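Local coordinates for probable chemoreceptor (Methyl-accepting chemotaxis) transmembrane protein (Rhizobium meliloti, PDB 6D8V) that probably acts as a transmembrane chemotaxis receptor whose sensory domain binds quaternary ammonium compounds such as 1,1-dimethyl-prolinium, at residues G70-E75 / T100-K105; V192-Q197 / W261-D266; R42-Q47 / V158-R163. All blocks are in the same frame, centred on the assembly; numbering follows the deposited sequence.

Contact 1 (G70-E75 / T100-K105); sequences GSWFAE and TPYWSK. With PBE (1,1-dimethyl-prolinium), chain C.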
# COMPACT_ATOMS: atom_id res chain seq x y z
N GLY A 70 5.21 3.87 -7.38
CA GLY A 70 4.97 3.51 -8.77
C GLY A 70 3.52 3.67 -9.13
O GLY A 70 2.63 3.67 -8.26
N SER A 71 3.27 3.79 -10.43
CA SER A 71 1.95 3.96 -11.01
C SER A 71 1.81 2.97 -12.16
O SER A 71 2.70 2.89 -13.01
CB SER A 71 1.74 5.40 -11.49
OG SER A 71 0.39 5.66 -11.84
N TRP A 72 0.71 2.22 -12.19
CA TRP A 72 0.59 1.15 -13.17
C TRP A 72 -0.84 1.07 -13.69
O TRP A 72 -1.75 1.78 -13.24
CB TRP A 72 1.03 -0.19 -12.57
CG TRP A 72 0.45 -0.43 -11.21
CD1 TRP A 72 1.01 -0.09 -10.01
CD2 TRP A 72 -0.79 -1.08 -10.91
NE1 TRP A 72 0.19 -0.49 -8.98
CE2 TRP A 72 -0.92 -1.10 -9.51
CE3 TRP A 72 -1.80 -1.64 -11.69
CZ2 TRP A 72 -2.02 -1.66 -8.87
CZ3 TRP A 72 -2.89 -2.20 -11.06
CH2 TRP A 72 -2.99 -2.20 -9.66
N PHE A 73 -1.02 0.19 -14.67
CA PHE A 73 -2.35 -0.12 -15.21
C PHE A 73 -2.31 -1.50 -15.85
O PHE A 73 -1.56 -1.72 -16.81
CB PHE A 73 -2.79 0.92 -16.23
CG PHE A 73 -3.95 0.48 -17.07
CD1 PHE A 73 -5.21 0.34 -16.50
CD2 PHE A 73 -3.79 0.17 -18.41
CE1 PHE A 73 -6.28 -0.08 -17.26
CE2 PHE A 73 -4.86 -0.25 -19.17
CZ PHE A 73 -6.11 -0.38 -18.60
N ALA A 74 -3.12 -2.42 -15.33
CA ALA A 74 -3.31 -3.73 -15.94
C ALA A 74 -4.64 -3.73 -16.69
O ALA A 74 -5.69 -3.46 -16.10
CB ALA A 74 -3.29 -4.84 -14.89
N GLU A 75 -4.58 -4.04 -17.98
CA GLU A 75 -5.73 -3.94 -18.86
C GLU A 75 -6.38 -5.30 -19.07
O GLU A 75 -5.69 -6.27 -19.40
CB GLU A 75 -5.30 -3.35 -20.21
CG GLU A 75 -6.17 -3.77 -21.38
CD GLU A 75 -5.46 -4.74 -22.31
OE1 GLU A 75 -4.46 -5.35 -21.88
OE2 GLU A 75 -5.91 -4.89 -23.47
N THR A 100 0.42 -3.62 -20.21
CA THR A 100 0.78 -3.53 -18.79
C THR A 100 1.90 -2.51 -18.61
O THR A 100 3.06 -2.86 -18.39
CB THR A 100 1.20 -4.91 -18.25
OG1 THR A 100 2.11 -5.53 -19.18
CG2 THR A 100 -0.01 -5.81 -18.07
N PRO A 101 1.57 -1.23 -18.68
CA PRO A 101 2.58 -0.19 -18.40
C PRO A 101 2.82 -0.04 -16.91
O PRO A 101 1.93 -0.22 -16.09
CB PRO A 101 1.95 1.09 -18.98
CG PRO A 101 0.66 0.67 -19.63
CD PRO A 101 0.27 -0.65 -19.03
N TYR A 102 4.05 0.34 -16.57
CA TYR A 102 4.42 0.46 -15.16
C TYR A 102 5.55 1.47 -15.01
O TYR A 102 6.69 1.18 -15.38
CB TYR A 102 4.81 -0.89 -14.59
CG TYR A 102 5.16 -0.85 -13.12
CD1 TYR A 102 4.58 0.09 -12.28
CD2 TYR A 102 6.06 -1.75 -12.58
CE1 TYR A 102 4.89 0.13 -10.94
CE2 TYR A 102 6.38 -1.72 -11.24
CZ TYR A 102 5.80 -0.78 -10.42
OH TYR A 102 6.12 -0.76 -9.08
N TRP A 103 5.24 2.63 -14.43
CA TRP A 103 6.26 3.57 -13.99
C TRP A 103 6.62 3.28 -12.54
O TRP A 103 5.73 3.15 -11.69
CB TRP A 103 5.77 5.01 -14.14
CG TRP A 103 5.61 5.47 -15.55
CD1 TRP A 103 4.45 5.55 -16.27
CD2 TRP A 103 6.65 5.92 -16.43
NE1 TRP A 103 4.71 6.02 -17.53
CE2 TRP A 103 6.05 6.26 -17.66
CE3 TRP A 103 8.04 6.07 -16.29
CZ2 TRP A 103 6.78 6.73 -18.74
CZ3 TRP A 103 8.76 6.55 -17.37
CH2 TRP A 103 8.13 6.87 -18.58
N SER A 104 7.92 3.19 -12.26
CA SER A 104 8.40 2.85 -10.93
C SER A 104 9.72 3.57 -10.69
O SER A 104 10.31 4.15 -11.60
CB SER A 104 8.58 1.34 -10.77
OG SER A 104 9.51 0.85 -11.73
N LYS A 105 10.18 3.51 -9.45
CA LYS A 105 11.50 4.02 -9.12
C LYS A 105 12.53 2.89 -9.18
O LYS A 105 12.22 1.72 -8.94
CB LYS A 105 11.51 4.67 -7.74
CG LYS A 105 10.42 5.70 -7.55
CD LYS A 105 10.94 6.99 -6.95
CE LYS A 105 9.80 7.96 -6.76
NZ LYS A 105 8.77 7.37 -5.84
N PBE C . 2.91 -3.81 -9.93
CD PBE C . 1.62 -3.61 -9.78
CA PBE C . 3.05 -5.24 -9.43
CB PBE C . 1.80 -5.94 -10.11
CG PBE C . 0.92 -5.04 -10.17
CE PBE C . 3.27 -3.67 -11.36
CF PBE C . 3.68 -2.88 -9.09
C PBE C . 4.28 -5.92 -9.76
O PBE C . 4.33 -7.18 -9.68
OXT PBE C . 5.31 -5.28 -10.09
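Trp72 and Tyr102 meet as an offset edge-to-face pair, the edge of the indole turned toward the face of the phenol ring, with the planes 78° apart and 5.7 Å between the centroids of the Trp72 five-membered ring and the Tyr102 ring. The pocket they line is that of the first PDC sensor domain, and their strands are antiparallel neighbours in its sheet. Each ring also gives a face to the bound 1,1-dimethyl-prolinium (PBE). Methyl carbon CE of PBE sits over the centre of the Tyr102 ring, 3.5 Å above its plane, while Ser104 CB lies against the opposite face and the backbone of Ser71 runs along the edge. Ring carbon CD of PBE lies 3.4 Å above one face of the Trp72 indole, toward its rim; Ala74 N is at the indole edge. Both carbons are bonded to the quaternary nitrogen, so two aromatic faces front the carbons likely to share its positive charge, an arrangement consistent with an aromatic box for such cations.

Trp72 swings CG between its backbone N and carbonyl carbon (chi1 46°), which carries the indole over the ligand; NE1 then bonds to Asp171 OD1, and Trp124 meets the ring edge-to-face. In the backbone alongside, Ser71 and Trp103 form a hydrogen-bonded pair, Ser71 N to Trp103 O at 2.8 Å and Trp103 N to Ser71 O at 2.9 Å. On the sheet face away from the ligand, Phe73 and Pro101 lie side by side, packed against Ile55 and Leu58 of helix 51-58. Phe73 N donates to Pro101 O at 3.3 Å, but proline has no N-H to return the bond; instead the CA-H of Thr100 points at Phe73 O, with CA and O 3.6 Å apart and an angle of 159° at the hydrogen.

Contact 2 (V192-Q197 / W261-D266); sequences VYLLSQ and WLVLVD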
# COMPACT_ATOMS: atom_id res chain seq x y z
N VAL A 192 7.88 2.77 16.88
CA VAL A 192 6.54 2.57 16.35
C VAL A 192 6.65 1.69 15.12
O VAL A 192 7.58 1.80 14.32
CB VAL A 192 5.80 3.91 16.04
CG1 VAL A 192 6.20 5.01 17.03
CG2 VAL A 192 5.98 4.35 14.59
N TYR A 193 5.69 0.77 14.99
CA TYR A 193 5.63 -0.16 13.89
C TYR A 193 4.22 -0.11 13.32
O TYR A 193 3.40 0.73 13.71
CB TYR A 193 6.05 -1.56 14.35
CG TYR A 193 7.46 -1.57 14.88
CD1 TYR A 193 8.53 -1.31 14.04
CD2 TYR A 193 7.73 -1.81 16.22
CE1 TYR A 193 9.82 -1.30 14.51
CE2 TYR A 193 9.03 -1.80 16.70
CZ TYR A 193 10.08 -1.54 15.84
OH TYR A 193 11.39 -1.53 16.28
N LEU A 194 3.92 -1.00 12.37
CA LEU A 194 2.68 -0.91 11.62
C LEU A 194 2.30 -2.28 11.08
O LEU A 194 3.12 -2.94 10.43
CB LEU A 194 2.82 0.09 10.47
CG LEU A 194 1.55 0.52 9.76
CD1 LEU A 194 0.70 1.42 10.66
CD2 LEU A 194 1.92 1.23 8.47
N LEU A 195 1.06 -2.70 11.35
CA LEU A 195 0.51 -3.97 10.89
C LEU A 195 -0.56 -3.73 9.84
O LEU A 195 -1.22 -2.68 9.82
CB LEU A 195 -0.09 -4.78 12.05
CG LEU A 195 0.91 -5.40 13.03
CD1 LEU A 195 0.24 -6.40 13.96
CD2 LEU A 195 2.03 -6.05 12.24
N SER A 196 -0.75 -4.72 8.97
CA SER A 196 -1.68 -4.59 7.86
C SER A 196 -3.09 -4.99 8.28
O SER A 196 -3.38 -5.25 9.46
CB SER A 196 -1.23 -5.45 6.68
OG SER A 196 -1.55 -6.82 6.90
N GLN A 197 -3.98 -5.07 7.29
CA GLN A 197 -5.38 -5.44 7.49
C GLN A 197 -5.53 -6.79 8.21
O GLN A 197 -6.52 -7.01 8.91
CB GLN A 197 -6.08 -5.50 6.14
CG GLN A 197 -5.76 -4.32 5.23
CD GLN A 197 -4.64 -4.60 4.25
OE1 GLN A 197 -3.49 -4.22 4.49
NE2 GLN A 197 -4.97 -5.23 3.12
N TRP A 261 -5.51 -0.45 9.39
CA TRP A 261 -4.17 -0.86 9.79
C TRP A 261 -4.00 -0.69 11.29
O TRP A 261 -4.75 0.02 11.96
CB TRP A 261 -3.10 -0.04 9.07
CG TRP A 261 -2.94 -0.39 7.63
CD1 TRP A 261 -3.57 -1.39 6.94
CD2 TRP A 261 -2.08 0.26 6.69
NE1 TRP A 261 -3.15 -1.40 5.63
CE2 TRP A 261 -2.24 -0.40 5.45
CE3 TRP A 261 -1.20 1.34 6.77
CZ2 TRP A 261 -1.55 -0.01 4.31
CZ3 TRP A 261 -0.51 1.73 5.64
CH2 TRP A 261 -0.69 1.05 4.42
N LEU A 262 -2.97 -1.35 11.82
CA LEU A 262 -2.58 -1.23 13.22
C LEU A 262 -1.30 -0.41 13.30
O LEU A 262 -0.30 -0.73 12.65
CB LEU A 262 -2.35 -2.59 13.88
CG LEU A 262 -3.54 -3.51 14.07
CD1 LEU A 262 -4.74 -2.69 14.53
CD2 LEU A 262 -3.83 -4.25 12.79
N VAL A 263 -1.34 0.63 14.11
CA VAL A 263 -0.13 1.24 14.62
C VAL A 263 0.28 0.46 15.86
O VAL A 263 -0.57 0.14 16.71
CB VAL A 263 -0.36 2.73 14.94
CG1 VAL A 263 0.87 3.34 15.56
CG2 VAL A 263 -0.74 3.49 13.68
N LEU A 264 1.54 0.10 15.94
CA LEU A 264 2.12 -0.48 17.14
C LEU A 264 3.09 0.54 17.70
O LEU A 264 3.95 1.04 16.98
CB LEU A 264 2.85 -1.79 16.85
CG LEU A 264 2.15 -2.89 16.07
CD1 LEU A 264 3.08 -4.08 15.97
CD2 LEU A 264 0.84 -3.27 16.75
N VAL A 265 2.95 0.83 18.98
CA VAL A 265 3.81 1.79 19.64
C VAL A 265 4.42 1.08 20.83
O VAL A 265 3.70 0.57 21.70
CB VAL A 265 3.04 3.06 20.03
CG1 VAL A 265 1.64 2.69 20.52
CG2 VAL A 265 3.81 3.88 21.06
N ASP A 266 5.75 0.99 20.84
CA ASP A 266 6.48 0.24 21.85
C ASP A 266 7.08 1.24 22.83
O ASP A 266 7.82 2.15 22.42
CB ASP A 266 7.56 -0.62 21.20
CG ASP A 266 6.99 -1.83 20.46
OD1 ASP A 266 5.79 -2.12 20.61
OD2 ASP A 266 7.75 -2.51 19.73
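Tyr193 with Leu264 and Leu195 with Leu262 are the hydrogen-bonded pairs of a regular antiparallel ladder, Val192-Val265 and Leu194-Val263 the non-hydrogen-bonded ones, and the short strand axes run at 155° with a closest approach of 4.4 Å. Four backbone bonds hold it, among them Tyr193 N to Leu264 O and Leu195 N to Leu262 O, both 2.7 Å. This joins strand 191-195, at the margin of the four-stranded sheet, to strand 259-268.

One face of the ladder carries Tyr193, Leu195, Leu262 and Leu264: Leu195 CB lies 3.6 Å from Leu262 CB, and its CG rests on CD1 of Leu264. On the face with Val192 and Val263, Leu194, its CG turned away from the backbone N (chi1 -168°), reaches with CD2 to the benzene part of Trp261, 3.6 Å from CE3. Gln197 runs alongside the pyrrole part of the same indole, pointing the same way: Trp261 NE1 donates to Gln197 OE1 at 3.1 Å, a bent bond (140° at the hydrogen) in which OE1 sits a little out of the ring plane and NE1 lies above the amide plane. A leucine in place of Trp261 would probably leave Gln197 OE1 without this donor and open a gap beside Leu194 CD2.

At the other end Asp266 OD2 lies in the plane of the Tyr193 ring, 3.4 Å from CE2, and forms a salt bridge with Arg247. The chemistry is thus mostly backbone bonding and aliphatic packing, with polar side-chain contacts at the two ends: Gln197 takes up the indole N-H, and Arg247 probably balances the Asp266 carboxylate.

Contact 3 (R42-Q47 / V158-R163); sequences RGHAGQ and VMSNGR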
# COMPACT_ATOMS: atom_id res chain seq x y z
N ARG A 42 -12.26 7.66 -19.15
CA ARG A 42 -12.84 8.64 -20.06
C ARG A 42 -12.00 8.78 -21.32
O ARG A 42 -12.55 8.88 -22.43
CB ARG A 42 -13.02 10.00 -19.36
CG ARG A 42 -14.33 10.19 -18.57
CD ARG A 42 -14.84 11.66 -18.58
NE ARG A 42 -15.93 11.89 -19.55
CZ ARG A 42 -17.21 11.59 -19.33
NH1 ARG A 42 -17.57 11.06 -18.17
NH2 ARG A 42 -18.13 11.83 -20.26
N GLY A 43 -10.67 8.80 -21.18
CA GLY A 43 -9.82 8.84 -22.36
C GLY A 43 -10.03 7.69 -23.30
O GLY A 43 -9.77 7.81 -24.51
N HIS A 44 -10.50 6.56 -22.78
CA HIS A 44 -10.87 5.42 -23.61
C HIS A 44 -12.26 5.60 -24.20
O HIS A 44 -12.46 5.39 -25.41
CB HIS A 44 -10.79 4.14 -22.78
CG HIS A 44 -11.04 2.89 -23.56
ND1 HIS A 44 -12.30 2.50 -23.96
CD2 HIS A 44 -10.19 1.92 -24.00
CE1 HIS A 44 -12.22 1.35 -24.62
NE2 HIS A 44 -10.95 0.98 -24.65
N ALA A 45 -13.22 6.02 -23.38
CA ALA A 45 -14.59 6.19 -23.86
C ALA A 45 -14.64 7.09 -25.10
O ALA A 45 -15.34 6.78 -26.06
CB ALA A 45 -15.47 6.76 -22.75
N GLY A 46 -13.89 8.19 -25.09
CA GLY A 46 -14.00 9.15 -26.16
C GLY A 46 -12.83 9.16 -27.13
O GLY A 46 -12.65 10.13 -27.88
N GLN A 47 -12.04 8.09 -27.14
CA GLN A 47 -10.82 8.01 -27.95
C GLN A 47 -10.05 9.33 -27.89
O GLN A 47 -9.64 9.89 -28.91
CB GLN A 47 -11.14 7.61 -29.39
CG GLN A 47 -10.52 6.27 -29.82
CD GLN A 47 -9.01 6.18 -29.57
OE1 GLN A 47 -8.57 5.89 -28.46
NE2 GLN A 47 -8.22 6.41 -30.62
N VAL A 158 -10.85 0.65 -13.76
CA VAL A 158 -10.90 1.59 -14.86
C VAL A 158 -12.12 1.25 -15.71
O VAL A 158 -12.25 0.12 -16.20
CB VAL A 158 -9.61 1.55 -15.70
CG1 VAL A 158 -9.72 2.47 -16.90
CG2 VAL A 158 -8.41 1.94 -14.86
N MET A 159 -13.01 2.23 -15.89
CA MET A 159 -14.28 2.02 -16.58
C MET A 159 -14.31 2.79 -17.89
O MET A 159 -13.77 3.90 -17.99
CB MET A 159 -15.46 2.45 -15.71
CG MET A 159 -15.50 1.80 -14.34
SD MET A 159 -15.88 0.04 -14.39
CE MET A 159 -17.47 0.08 -15.21
N SER A 160 -14.95 2.20 -18.90
CA SER A 160 -15.07 2.84 -20.22
C SER A 160 -16.48 2.56 -20.73
O SER A 160 -16.75 1.49 -21.28
CB SER A 160 -14.00 2.33 -21.17
OG SER A 160 -14.03 3.06 -22.39
N ASN A 161 -17.37 3.54 -20.54
CA ASN A 161 -18.77 3.42 -20.95
C ASN A 161 -19.47 2.27 -20.23
O ASN A 161 -20.09 1.41 -20.85
CB ASN A 161 -18.90 3.27 -22.47
CG ASN A 161 -19.11 4.60 -23.18
OD1 ASN A 161 -18.33 4.97 -24.06
ND2 ASN A 161 -20.16 5.32 -22.80
N GLY A 162 -19.37 2.26 -18.90
CA GLY A 162 -20.10 1.32 -18.08
C GLY A 162 -19.59 -0.11 -18.09
O GLY A 162 -20.20 -0.96 -17.42
N ARG A 163 -18.52 -0.42 -18.82
CA ARG A 163 -17.91 -1.75 -18.80
C ARG A 163 -16.44 -1.59 -18.44
O ARG A 163 -15.73 -0.79 -19.06
CB ARG A 163 -18.07 -2.45 -20.15
CG ARG A 163 -19.51 -2.52 -20.65
CD ARG A 163 -20.28 -3.68 -20.03
NE ARG A 163 -21.71 -3.40 -19.92
CZ ARG A 163 -22.65 -4.33 -19.82
NH1 ARG A 163 -22.33 -5.61 -19.84
NH2 ARG A 163 -23.93 -3.97 -19.71
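His44 and Ser160 meet between the last turn of the long helix 2-45 and a tight beta turn, each with its side chain directed at the other segment. His44 holds CG anti to its backbone N (chi1 -176°), which brings the imidazole alongside the strand end, and Ser160 OG comes to the ring at its edge, near the plane, on the ND1 side. ND1 and OG are hydrogen-bonded, either of them possibly the donor; the modelled separation of 2.4 Å is too short to trust at this resolution. The other ring nitrogen, NE2, makes a weak hydrogen bond to Ala79 O.

The second pair is plain packing. The methyl of Ala45 lies against the amide oxygen of Asn161, CB to OD1 3.6 Å, at the solvent-facing margin of the contact. Asn161 and Gly162 both have positive phi, and with Ser160 N bonded to Arg163 O at 3.1 Å the turn is close to type I', a turn common in two-residue beta hairpins. The helix ends in a Schellman motif: the backbone N of the residue after Gln47 bonds to Gly43 O, and Gln47 N to His44 O at 3.2 Å, with Gln47, at positive phi, as the C-prime residue.

The contact therefore joins the C-terminal end of helix 2-45 to the hairpin between strands 149-160 and 163-173 of the first PDC domain. His44 and Ser160 both rest on Ile165 of the returning strand, while Val158 packs back against Ser37 and Leu40 of the same helix, about two turns and one turn before His44.

How the contacts relate
Contacts 1 and 2 are buried pairings of antiparallel strands in two different sheets, on opposite sides of the chain's centre, with their centres 28 Å apart; contact 3 is a small surface contact between a helix end and a hairpin. Contact 1 gives two aromatic faces to a ligand, contact 2 is a largely aliphatic ladder with polar ends, and contact 3 centres on one imidazole-hydroxyl pair. Contacts 1 and 3 reach the same sheet and touch where Phe73 CE1 meets Val158 CG2 at 3.8 Å. Helix 2-45 links contacts 3 and 2: its end makes contact 3, and earlier residues pack on Trp261, Val263 and Val265 of contact 2.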